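Local coordinates for pseudoperoxidase (Leishmania major, PDB 5VIA), which binds heme b with two axial protein ligands on its iron and belongs to the heme peroxidase family, though probably as a pseudoperoxidase, at residues Thr55-Cys60 with Pro216-Cys221; Ala157-Gly162 with Ala174-Arg179; Leu147-Cys152 with Lys250-Leu255. All blocks are in the same frame, centred on the assembly; numbering follows the deposited sequence.

From the N terminus the chain first meets residues 55-60, in the loop between helices 33-49 and 67-79, which carry the heme ligand Cys-60. Interaction 1 joins this loop to residues 216-221 at the start of strand 219-224 and so closes a loop of 155 residues. Interaction 2 lies wholly within that loop: 157-162, with the second heme ligand His-159, meets 174-179 after only 11 intervening residues, joining two parts of the loop between helices 149-155 and 186-194. Interaction 3, from 147-152 to 250-255, crosses interaction 1 and also encloses interaction 2. It ties helix 149-155 to helix 250-261, whereas interactions 1 and 2 both touch the heme.

Interaction 1: residues Thr55-Cys60 with Pro216-Cys221; sequences TVDESC and PQTLRC. With HEM (protoporphyrin IX containing Fe), chain B.
The carboxylate of Asp-57 takes three hydrogen bonds from the turn that leads into strand 219-224. Its OD2 accepts Gln-217 N at 2.8 Å in a nearly straight bond (163° at the hydrogen) through the syn lone pair. OD1 is shared by two donors of one residue: Thr-218 N at 3.0 Å and Thr-218 OG1 at 2.8 Å, both reaching it from the same face, above the carboxylate plane. With both oxygens bonded, the group is fixed in rotation. The Thr-218 hydroxyl sits between its own backbone N and carbonyl carbon (chi1 78°), which lets side chain and amide grip one oxygen together. The backbone N of Asp-57 donates to Thr-55 OG1 at 3.2 Å, forming an ST turn just before the aspartate.

Apolar contacts lie beside the carboxylate. Pro-216 CB makes a close C-H to oxygen approach to Asp-57 OD1, 3.2 Å, and CB and CG of the proline both lie 3.8 Å from Val-56 CG2, while Leu-219 CD2 reaches the same methyl more loosely. Val-56 also faces the cofactor, its CB 3.7 Å from the heme methyl CMA. Three residues after Asp-57, Cys-60 SG binds the heme iron at 2.5 Å. The loop thus supplies the axial ligand opposite His-159, and both axial sides of the iron are occupied by protein.

Helix 33-49 flanks the ligand end of the loop through Phe-42, which touches Ser-59 and Cys-60. On the other segment, Leu-219 rests on Val-238 and Asn-240 of strand 235-240, and strand 219-224 runs as the middle member of a three-stranded antiparallel sheet between 199-200 and 235-240.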
loop_
_atom_site.group_PDB
_atom_site.type_symbol
_atom_site.label_atom_id
_atom_site.label_comp_id
_atom_site.label_asym_id
_atom_site.label_seq_id
_atom_site.Cartn_x
_atom_site.Cartn_y
_atom_site.Cartn_z
ATOM N N THR A 55 -13.857 5.074 -2.887
ATOM C CA THR A 55 -13.959 5.336 -1.450
ATOM C C THR A 55 -13.018 4.443 -0.625
ATOM O O THR A 55 -12.824 3.258 -0.945
ATOM C CB THR A 55 -15.429 5.157 -0.972
ATOM O OG1 THR A 55 -15.509 5.324 0.446
ATOM C CG2 THR A 55 -15.950 3.762 -1.335
ATOM N N VAL A 56 -12.433 5.003 0.437
ATOM C CA VAL A 56 -11.595 4.205 1.341
ATOM C C VAL A 56 -12.399 3.189 2.144
ATOM O O VAL A 56 -11.825 2.304 2.795
ATOM C CB VAL A 56 -10.734 5.080 2.303
ATOM C CG1 VAL A 56 -9.806 5.989 1.508
ATOM C CG2 VAL A 56 -11.620 5.898 3.251
ATOM N N ASP A 57 -13.726 3.300 2.102
ATOM C CA ASP A 57 -14.567 2.246 2.647
ATOM C C ASP A 57 -14.235 0.915 1.961
ATOM O O ASP A 57 -14.402 -0.156 2.554
ATOM C CB ASP A 57 -16.048 2.586 2.482
ATOM C CG ASP A 57 -16.581 3.430 3.630
ATOM O OD1 ASP A 57 -15.926 3.447 4.698
ATOM O OD2 ASP A 57 -17.655 4.061 3.470
ATOM N N GLU A 58 -13.744 0.987 0.726
ATOM C CA GLU A 58 -13.318 -0.220 -0.001
ATOM C C GLU A 58 -11.826 -0.516 0.182
ATOM O O GLU A 58 -11.459 -1.576 0.681
ATOM C CB GLU A 58 -13.658 -0.113 -1.491
ATOM C CG GLU A 58 -13.367 -1.399 -2.288
ATOM C CD GLU A 58 -13.792 -1.281 -3.743
ATOM O OE1 GLU A 58 -13.098 -0.569 -4.501
ATOM O OE2 GLU A 58 -14.821 -1.883 -4.127
ATOM N N SER A 59 -10.974 0.423 -0.235
ATOM C CA SER A 59 -9.537 0.327 -0.023
ATOM C C SER A 59 -8.926 1.675 -0.311
ATOM O O SER A 59 -9.631 2.594 -0.736
ATOM C CB SER A 59 -8.909 -0.709 -0.964
ATOM O OG SER A 59 -8.767 -0.161 -2.260
ATOM N N CYS A 60 -7.621 1.808 -0.103
ATOM C CA CYS A 60 -6.962 3.074 -0.401
ATOM C C CYS A 60 -6.480 3.160 -1.850
ATOM O O CYS A 60 -5.669 4.028 -2.188
ATOM C CB CYS A 60 -5.798 3.329 0.557
ATOM S SG CYS A 60 -4.486 2.102 0.410
ATOM N N PRO A 216 -16.460 8.330 4.187
ATOM C CA PRO A 216 -16.520 6.910 4.547
ATOM C C PRO A 216 -17.374 6.669 5.791
ATOM O O PRO A 216 -17.436 7.525 6.697
ATOM C CB PRO A 216 -15.049 6.536 4.785
ATOM C CG PRO A 216 -14.335 7.801 5.010
ATOM C CD PRO A 216 -15.099 8.881 4.294
ATOM N N GLN A 217 -18.039 5.518 5.823
ATOM C CA GLN A 217 -18.995 5.209 6.875
ATOM C C GLN A 217 -18.569 4.008 7.705
ATOM O O GLN A 217 -19.204 3.689 8.707
ATOM C CB GLN A 217 -20.367 4.929 6.258
ATOM C CG GLN A 217 -20.886 6.012 5.316
ATOM C CD GLN A 217 -22.277 5.698 4.780
ATOM O OE1 GLN A 217 -22.749 4.561 4.871
ATOM N NE2 GLN A 217 -22.939 6.704 4.216
ATOM N N THR A 218 -17.497 3.342 7.286
ATOM C CA THR A 218 -17.086 2.099 7.921
ATOM C C THR A 218 -15.796 2.272 8.710
ATOM O O THR A 218 -15.208 1.291 9.173
ATOM C CB THR A 218 -16.854 0.980 6.876
ATOM O OG1 THR A 218 -15.589 1.191 6.249
ATOM C CG2 THR A 218 -17.952 0.999 5.817
ATOM N N LEU A 219 -15.332 3.505 8.857
ATOM C CA LEU A 219 -14.112 3.705 9.628
ATOM C C LEU A 219 -14.391 3.519 11.111
ATOM O O LEU A 219 -15.460 3.892 11.605
ATOM C CB LEU A 219 -13.482 5.066 9.357
ATOM C CG LEU A 219 -13.015 5.364 7.930
ATOM C CD1 LEU A 219 -12.334 6.727 7.881
ATOM C CD2 LEU A 219 -12.090 4.286 7.378
ATOM N N ARG A 220 -13.448 2.902 11.812
ATOM C CA ARG A 220 -13.577 2.761 13.252
ATOM C C ARG A 220 -12.325 3.292 13.926
ATOM O O ARG A 220 -11.280 3.452 13.291
ATOM C CB ARG A 220 -13.868 1.314 13.654
ATOM C CG ARG A 220 -15.199 0.777 13.125
ATOM C CD ARG A 220 -15.593 -0.492 13.860
ATOM N NE ARG A 220 -16.671 -1.232 13.204
ATOM C CZ ARG A 220 -16.708 -2.564 13.117
ATOM N NH1 ARG A 220 -15.728 -3.292 13.641
ATOM N NH2 ARG A 220 -17.718 -3.174 12.505
ATOM N N CYS A 221 -12.434 3.559 15.219
ATOM C CA CYS A 221 -11.477 4.428 15.869
ATOM C C CYS A 221 -11.183 4.003 17.302
ATOM O O CYS A 221 -12.092 3.628 18.052
ATOM C CB CYS A 221 -12.041 5.850 15.863
ATOM S SG CYS A 221 -11.000 7.085 16.625
HETATM C CHA HEM B . -3.404 4.248 3.754
HETATM C CHB HEM B . -7.406 1.469 3.868
HETATM C CHC HEM B . -4.961 -1.874 1.334
HETATM C CHD HEM B . -0.790 0.592 1.881
HETATM C C1A HEM B . -4.693 3.804 3.921
HETATM C C2A HEM B . -5.779 4.621 4.415
HETATM C C3A HEM B . -6.880 3.876 4.445
HETATM C C4A HEM B . -6.535 2.536 3.975
HETATM C CMA HEM B . -8.276 4.334 4.903
HETATM C CAA HEM B . -5.672 6.117 4.785
HETATM C CBA HEM B . -5.636 6.830 3.419
HETATM C CGA HEM B . -5.521 8.334 3.538
HETATM O O1A HEM B . -6.444 8.960 4.116
HETATM O O2A HEM B . -4.524 8.909 3.022
HETATM C C1B HEM B . -7.124 0.312 3.169
HETATM C C2B HEM B . -8.013 -0.801 2.928
HETATM C C3B HEM B . -7.362 -1.727 2.208
HETATM C C4B HEM B . -5.997 -1.246 2.003
HETATM C CMB HEM B . -9.475 -0.868 3.393
HETATM C CAB HEM B . -8.001 -3.064 1.754
HETATM C CBB HEM B . -7.598 -3.710 0.655
HETATM C C1C HEM B . -3.626 -1.518 1.263
HETATM C C2C HEM B . -2.543 -2.291 0.639
HETATM C C3C HEM B . -1.388 -1.589 0.796
HETATM C C4C HEM B . -1.710 -0.369 1.520
HETATM C CMC HEM B . -2.756 -3.655 -0.076
HETATM C CAC HEM B . 0.067 -1.855 0.345
HETATM C CBC HEM B . 0.414 -2.864 -0.466
HETATM C C1D HEM B . -1.091 1.804 2.454
HETATM C C2D HEM B . -0.124 2.821 2.813
HETATM C C3D HEM B . -0.939 3.964 3.402
HETATM C C4D HEM B . -2.317 3.519 3.338
HETATM C CMD HEM B . 1.409 2.763 2.637
HETATM C CAD HEM B . -0.400 5.320 3.927
HETATM C CBD HEM B . -0.360 6.233 2.695
HETATM C CGD HEM B . 0.111 7.624 3.044
HETATM O O1D HEM B . 0.001 8.537 2.172
HETATM O O2D HEM B . 0.587 7.813 4.192
HETATM N NA HEM B . -5.185 2.529 3.667
HETATM N NB HEM B . -5.905 0.007 2.604
HETATM N NC HEM B . -3.072 -0.348 1.793
HETATM N ND HEM B . -2.370 2.242 2.790
HETATM FE FE HEM B . -4.174 1.144 2.678
#

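Interaction 2: residues Ala157-Gly162 with Ala174-Arg179; sequences ACHSVG and ATHTGR. With HEM (protoporphyrin IX containing Fe), chain B.
His-159 and His-176 both hold CG beside the backbone N, opposite the carbonyl carbon, but their second torsions differ, 174° and 104°, and together these settings lay the two imidazoles face to face. The ring centroids are 3.7 Å apart and the planes only 10° from parallel. His-176 CE1 comes over the centre of the His-159 ring, whereas His-159 CG lies over the His-176 ring offset toward its rim. A CH-pi contact lengthens the overlap, His-159 CB standing 3.8 Å from the His-176 centroid and over its face.

At the end of the ring away from CB, His-159 NE2 binds the heme iron at 2.3 Å, while ND1 is hydrogen-bonded to Glu-243, which probably makes the imidazole a stronger electron donor to the metal. His-176 meets the porphyrin with its ring edge, CE1 being 3.4 Å from heme C1A.

No direct hydrogen bond joins the segments, and water does this work. Water 1 donates to His-159 O (2.8 Å) and to Arg-179 O, and also bonds Thr-177 OG1. Water 2 donates to Val-161 O at 2.6 Å and lies at the His-176 edge, in the ring plane, bonded to ND1. Water 3 accepts from His-176 N (3.0 Å) and reaches Gly-162 O weakly. Gly-162, at positive phi, brings its bare CA to 3.1 Å from heme O2D.

This is the proximal side of a peroxidase-family heme site: an axial histidine hydrogen-bonded to a carboxylate, here stacked on a second histidine and faced across the iron by Cys-60.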
loop_
_atom_site.group_PDB
_atom_site.type_symbol
_atom_site.label_atom_id
_atom_site.label_comp_id
_atom_site.label_asym_id
_atom_site.label_seq_id
_atom_site.Cartn_x
_atom_site.Cartn_y
_atom_site.Cartn_z
ATOM N N ALA A 157 0.481 -5.058 6.580
ATOM C CA ALA A 157 1.408 -4.384 7.494
ATOM C C ALA A 157 1.942 -3.078 6.926
ATOM O O ALA A 157 2.626 -2.333 7.644
ATOM C CB ALA A 157 2.550 -5.282 7.865
ATOM N N CYS A 158 1.655 -2.790 5.652
ATOM C CA CYS A 158 1.941 -1.450 5.134
ATOM C C CYS A 158 1.145 -0.406 5.904
ATOM O O CYS A 158 1.492 0.766 5.890
ATOM C CB CYS A 158 1.633 -1.327 3.644
ATOM S SG CYS A 158 2.775 -2.259 2.578
ATOM N N HIS A 159 0.070 -0.825 6.564
ATOM C CA HIS A 159 -0.706 0.100 7.410
ATOM C C HIS A 159 0.009 0.479 8.706
ATOM O O HIS A 159 -0.493 1.295 9.497
ATOM C CB HIS A 159 -2.068 -0.502 7.718
ATOM C CG HIS A 159 -3.035 -0.393 6.584
ATOM N ND1 HIS A 159 -4.285 -0.973 6.611
ATOM C CD2 HIS A 159 -2.939 0.241 5.392
ATOM C CE1 HIS A 159 -4.921 -0.695 5.490
ATOM N NE2 HIS A 159 -4.125 0.032 4.734
ATOM N N SER A 160 1.181 -0.104 8.935
ATOM C CA SER A 160 1.964 0.271 10.103
ATOM C C SER A 160 2.713 1.587 9.855
ATOM O O SER A 160 3.273 2.159 10.785
ATOM C CB SER A 160 2.933 -0.846 10.469
ATOM O OG SER A 160 3.910 -0.966 9.464
ATOM N N VAL A 161 2.699 2.076 8.611
ATOM C CA VAL A 161 3.294 3.382 8.294
ATOM C C VAL A 161 2.265 4.303 7.639
ATOM O O VAL A 161 1.159 3.868 7.295
ATOM C CB VAL A 161 4.507 3.256 7.340
ATOM C CG1 VAL A 161 5.646 2.484 8.000
ATOM C CG2 VAL A 161 4.095 2.595 6.033
ATOM N N GLY A 162 2.638 5.564 7.451
ATOM C CA GLY A 162 1.782 6.525 6.777
ATOM C C GLY A 162 0.720 7.133 7.668
ATOM O O GLY A 162 0.706 6.907 8.875
ATOM N N ALA A 174 -4.453 11.344 11.949
ATOM C CA ALA A 174 -4.794 10.004 12.391
ATOM C C ALA A 174 -3.902 9.049 11.627
ATOM O O ALA A 174 -3.443 9.379 10.534
ATOM C CB ALA A 174 -6.247 9.708 12.104
ATOM N N THR A 175 -3.641 7.881 12.208
ATOM C CA THR A 175 -2.864 6.831 11.557
ATOM C C THR A 175 -3.584 5.533 11.856
ATOM O O THR A 175 -4.561 5.550 12.594
ATOM C CB THR A 175 -1.429 6.786 12.095
ATOM O OG1 THR A 175 -1.453 6.559 13.510
ATOM C CG2 THR A 175 -0.732 8.116 11.828
ATOM N N HIS A 176 -3.140 4.418 11.283
ATOM C CA HIS A 176 -3.750 3.136 11.605
ATOM C C HIS A 176 -3.339 2.628 12.994
ATOM O O HIS A 176 -4.157 2.035 13.711
ATOM C CB HIS A 176 -3.373 2.076 10.564
ATOM C CG HIS A 176 -4.133 2.185 9.280
ATOM N ND1 HIS A 176 -3.584 2.706 8.128
ATOM C CD2 HIS A 176 -5.401 1.827 8.963
ATOM C CE1 HIS A 176 -4.477 2.661 7.155
ATOM N NE2 HIS A 176 -5.590 2.134 7.636
ATOM N N THR A 177 -2.074 2.839 13.364
ATOM C CA THR A 177 -1.514 2.192 14.557
ATOM C C THR A 177 -0.853 3.146 15.546
ATOM O O THR A 177 -0.302 2.705 16.557
ATOM C CB THR A 177 -0.473 1.112 14.181
ATOM O OG1 THR A 177 0.727 1.742 13.709
ATOM C CG2 THR A 177 -1.018 0.190 13.114
ATOM N N GLY A 178 -0.896 4.444 15.267
ATOM C CA GLY A 178 -0.334 5.406 16.200
ATOM C C GLY A 178 1.094 5.792 15.862
ATOM O O GLY A 178 1.684 6.665 16.518
ATOM N N ARG A 179 1.650 5.143 14.841
ATOM C CA ARG A 179 3.007 5.437 14.386
ATOM C C ARG A 179 3.055 5.509 12.869
ATOM O O ARG A 179 2.147 5.025 12.176
ATOM C CB ARG A 179 4.011 4.399 14.901
ATOM C CG ARG A 179 4.137 4.374 16.406
ATOM C CD ARG A 179 5.369 3.612 16.854
ATOM N NE ARG A 179 5.412 3.490 18.311
ATOM C CZ ARG A 179 6.071 2.534 18.964
ATOM N NH1 ARG A 179 6.750 1.611 18.290
ATOM N NH2 ARG A 179 6.047 2.496 20.290
HETATM C CHA HEM B . -3.404 4.248 3.754
HETATM C CHB HEM B . -7.406 1.469 3.868
HETATM C CHC HEM B . -4.961 -1.874 1.334
HETATM C CHD HEM B . -0.790 0.592 1.881
HETATM C C1A HEM B . -4.693 3.804 3.921
HETATM C C2A HEM B . -5.779 4.621 4.415
HETATM C C3A HEM B . -6.880 3.876 4.445
HETATM C C4A HEM B . -6.535 2.536 3.975
HETATM C CMA HEM B . -8.276 4.334 4.903
HETATM C CAA HEM B . -5.672 6.117 4.785
HETATM C CBA HEM B . -5.636 6.830 3.419
HETATM C CGA HEM B . -5.521 8.334 3.538
HETATM O O1A HEM B . -6.444 8.960 4.116
HETATM O O2A HEM B . -4.524 8.909 3.022
HETATM C C1B HEM B . -7.124 0.312 3.169
HETATM C C2B HEM B . -8.013 -0.801 2.928
HETATM C C3B HEM B . -7.362 -1.727 2.208
HETATM C C4B HEM B . -5.997 -1.246 2.003
HETATM C CMB HEM B . -9.475 -0.868 3.393
HETATM C CAB HEM B . -8.001 -3.064 1.754
HETATM C CBB HEM B . -7.598 -3.710 0.655
HETATM C C1C HEM B . -3.626 -1.518 1.263
HETATM C C2C HEM B . -2.543 -2.291 0.639
HETATM C C3C HEM B . -1.388 -1.589 0.796
HETATM C C4C HEM B . -1.710 -0.369 1.520
HETATM C CMC HEM B . -2.756 -3.655 -0.076
HETATM C CAC HEM B . 0.067 -1.855 0.345
HETATM C CBC HEM B . 0.414 -2.864 -0.466
HETATM C C1D HEM B . -1.091 1.804 2.454
HETATM C C2D HEM B . -0.124 2.821 2.813
HETATM C C3D HEM B . -0.939 3.964 3.402
HETATM C C4D HEM B . -2.317 3.519 3.338
HETATM C CMD HEM B . 1.409 2.763 2.637
HETATM C CAD HEM B . -0.400 5.320 3.927
HETATM C CBD HEM B . -0.360 6.233 2.695
HETATM C CGD HEM B . 0.111 7.624 3.044
HETATM O O1D HEM B . 0.001 8.537 2.172
HETATM O O2D HEM B . 0.587 7.813 4.192
HETATM N NA HEM B . -5.185 2.529 3.667
HETATM N NB HEM B . -5.905 0.007 2.604
HETATM N NC HEM B . -3.072 -0.348 1.793
HETATM N ND HEM B . -2.370 2.242 2.790
HETATM FE FE HEM B . -4.174 1.144 2.678
HETATM O O HOH W 1 0.168 3.146 11.478
HETATM O O HOH W 2 -1.354 3.457 6.700
HETATM O O HOH W 3 -1.545 5.101 8.893
#

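Interaction 3: residues Leu147-Cys152 with Lys250-Leu255; sequences LTEAEC and KTWREL
One hydrogen bond spans helices 149-155 and 250-261: Thr-251 OG1 donates to Glu-149 OE1 at 2.5 Å, a distance so short that it should be read with caution. Asn-249 OD1 is a second acceptor near the same hydroxyl, whose single proton cannot serve both fully. Glu-149 reaches the threonine through an extended chain, CG opposite the backbone N (chi1 -173°), crossing it at about a right angle.

The other oxygen, OE2, meets the indole of Trp-252 at its edge and in its plane, 3.3 Å from CE3, with the carboxylate turned 76° from the ring.

Apolar contacts are made by Leu-255 and Trp-252. Leu-255 CD1 packs against Glu-149 CG at 3.6 Å, and its CD2 against Ala-150 CB at 4.0 Å. Trp-252 CZ3 touches Cys-152 CB more loosely, at 4.3 Å.

Within the first segment, Thr-148 and Glu-151 form a capping box at the start of helix 149-155: Glu-151 N donates to Thr-148 OG1 (3.1 Å) and Thr-148 N to Glu-151 OE1 (2.9 Å). Glu-151 also pairs with Lys-276 of helix 263-279.

The chemistry is thus split along the glutamate: its methylene carbon joins the leucine packing, while its carboxylate meets a hydroxyl with one oxygen and, with the other, the C-H edge of an indole, whose rim is probably slightly positive.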
loop_
_atom_site.group_PDB
_atom_site.type_symbol
_atom_site.label_atom_id
_atom_site.label_comp_id
_atom_site.label_asym_id
_atom_site.label_seq_id
_atom_site.Cartn_x
_atom_site.Cartn_y
_atom_site.Cartn_z
ATOM N N LEU A 147 -2.387 -14.013 -4.867
ATOM C CA LEU A 147 -1.773 -14.127 -3.551
ATOM C C LEU A 147 -2.430 -15.234 -2.725
ATOM O O LEU A 147 -3.640 -15.475 -2.855
ATOM C CB LEU A 147 -1.925 -12.798 -2.784
ATOM C CG LEU A 147 -1.434 -11.507 -3.422
ATOM C CD1 LEU A 147 -1.423 -10.404 -2.366
ATOM C CD2 LEU A 147 -0.062 -11.698 -3.951
ATOM N N THR A 148 -1.642 -15.896 -1.874
ATOM C CA THR A 148 -2.171 -16.825 -0.872
ATOM C C THR A 148 -2.777 -15.979 0.246
ATOM O O THR A 148 -2.548 -14.760 0.295
ATOM C CB THR A 148 -1.062 -17.664 -0.227
ATOM O OG1 THR A 148 -0.160 -16.780 0.467
ATOM C CG2 THR A 148 -0.291 -18.466 -1.280
ATOM N N GLU A 149 -3.510 -16.604 1.165
ATOM C CA GLU A 149 -4.052 -15.822 2.277
ATOM C C GLU A 149 -2.936 -15.260 3.168
ATOM O O GLU A 149 -3.034 -14.136 3.667
ATOM C CB GLU A 149 -5.106 -16.591 3.094
ATOM C CG GLU A 149 -5.756 -15.660 4.141
ATOM C CD GLU A 149 -7.010 -16.206 4.786
ATOM O OE1 GLU A 149 -6.993 -17.362 5.257
ATOM O OE2 GLU A 149 -8.019 -15.463 4.835
ATOM N N ALA A 150 -1.863 -16.025 3.336
ATOM C CA ALA A 150 -0.701 -15.553 4.094
ATOM C C ALA A 150 -0.113 -14.273 3.489
ATOM O O ALA A 150 0.224 -13.329 4.213
ATOM C CB ALA A 150 0.357 -16.644 4.163
ATOM N N GLU A 151 -0.001 -14.241 2.162
ATOM C CA GLU A 151 0.533 -13.075 1.467
ATOM C C GLU A 151 -0.415 -11.881 1.578
ATOM O O GLU A 151 0.035 -10.743 1.781
ATOM C CB GLU A 151 0.833 -13.412 -0.003
ATOM C CG GLU A 151 2.113 -14.248 -0.195
ATOM C CD GLU A 151 2.196 -14.933 -1.558
ATOM O OE1 GLU A 151 1.146 -15.112 -2.218
ATOM O OE2 GLU A 151 3.320 -15.319 -1.961
ATOM N N CYS A 152 -1.721 -12.124 1.457
ATOM C CA CYS A 152 -2.693 -11.028 1.586
ATOM C C CYS A 152 -2.550 -10.344 2.936
ATOM O O CYS A 152 -2.459 -9.111 3.024
ATOM C CB CYS A 152 -4.124 -11.563 1.475
ATOM S SG CYS A 152 -4.599 -12.142 -0.165
ATOM N N LYS A 250 -11.419 -17.295 11.160
ATOM C CA LYS A 250 -10.451 -18.171 11.811
ATOM C C LYS A 250 -9.067 -18.174 11.165
ATOM O O LYS A 250 -8.061 -17.986 11.852
ATOM C CB LYS A 250 -10.997 -19.598 11.889
ATOM C CG LYS A 250 -9.959 -20.614 12.335
ATOM C CD LYS A 250 -10.533 -22.025 12.393
ATOM C CE LYS A 250 -9.412 -23.047 12.405
ATOM N NZ LYS A 250 -9.901 -24.377 12.842
ATOM N N THR A 251 -9.010 -18.391 9.854
ATOM C CA THR A 251 -7.722 -18.489 9.172
ATOM C C THR A 251 -7.011 -17.141 9.071
ATOM O O THR A 251 -5.786 -17.073 9.207
ATOM C CB THR A 251 -7.860 -19.087 7.771
ATOM O OG1 THR A 251 -8.626 -18.199 6.948
ATOM C CG2 THR A 251 -8.548 -20.433 7.837
ATOM N N TRP A 252 -7.773 -16.079 8.816
ATOM C CA TRP A 252 -7.211 -14.726 8.763
ATOM C C TRP A 252 -6.603 -14.339 10.111
ATOM O O TRP A 252 -5.469 -13.851 10.182
ATOM C CB TRP A 252 -8.302 -13.716 8.397
ATOM C CG TRP A 252 -7.782 -12.332 8.132
ATOM C CD1 TRP A 252 -7.514 -11.348 9.055
ATOM C CD2 TRP A 252 -7.466 -11.775 6.850
ATOM N NE1 TRP A 252 -7.050 -10.217 8.413
ATOM C CE2 TRP A 252 -7.018 -10.456 7.063
ATOM C CE3 TRP A 252 -7.530 -12.264 5.541
ATOM C CZ2 TRP A 252 -6.630 -9.630 6.014
ATOM C CZ3 TRP A 252 -7.142 -11.436 4.505
ATOM C CH2 TRP A 252 -6.701 -10.145 4.743
ATOM N N ARG A 253 -7.371 -14.547 11.174
ATOM C CA ARG A 253 -6.920 -14.220 12.522
ATOM C C ARG A 253 -5.670 -15.004 12.931
ATOM O O ARG A 253 -4.752 -14.436 13.518
ATOM C CB ARG A 253 -8.041 -14.443 13.542
ATOM C CG ARG A 253 -7.564 -14.335 14.986
ATOM C CD ARG A 253 -8.681 -14.571 15.979
ATOM N NE ARG A 253 -9.235 -13.312 16.460
ATOM C CZ ARG A 253 -8.803 -12.675 17.540
ATOM N NH1 ARG A 253 -7.812 -13.175 18.264
ATOM N NH2 ARG A 253 -9.369 -11.544 17.904
ATOM N N GLU A 254 -5.627 -16.303 12.629
ATOM C CA GLU A 254 -4.435 -17.084 12.956
ATOM C C GLU A 254 -3.186 -16.547 12.254
ATOM O O GLU A 254 -2.090 -16.614 12.800
ATOM C CB GLU A 254 -4.627 -18.577 12.670
ATOM C CG GLU A 254 -3.321 -19.403 12.607
ATOM C CD GLU A 254 -2.524 -19.494 13.933
ATOM O OE1 GLU A 254 -2.441 -18.510 14.711
ATOM O OE2 GLU A 254 -1.946 -20.580 14.186
ATOM N N LEU A 255 -3.351 -15.992 11.056
ATOM C CA LEU A 255 -2.225 -15.357 10.374
ATOM C C LEU A 255 -1.839 -14.036 11.062
ATOM O O LEU A 255 -0.651 -13.715 11.188
ATOM C CB LEU A 255 -2.539 -15.137 8.889
ATOM C CG LEU A 255 -2.587 -16.433 8.050
ATOM C CD1 LEU A 255 -3.296 -16.248 6.711
ATOM C CD2 LEU A 255 -1.180 -16.894 7.802
#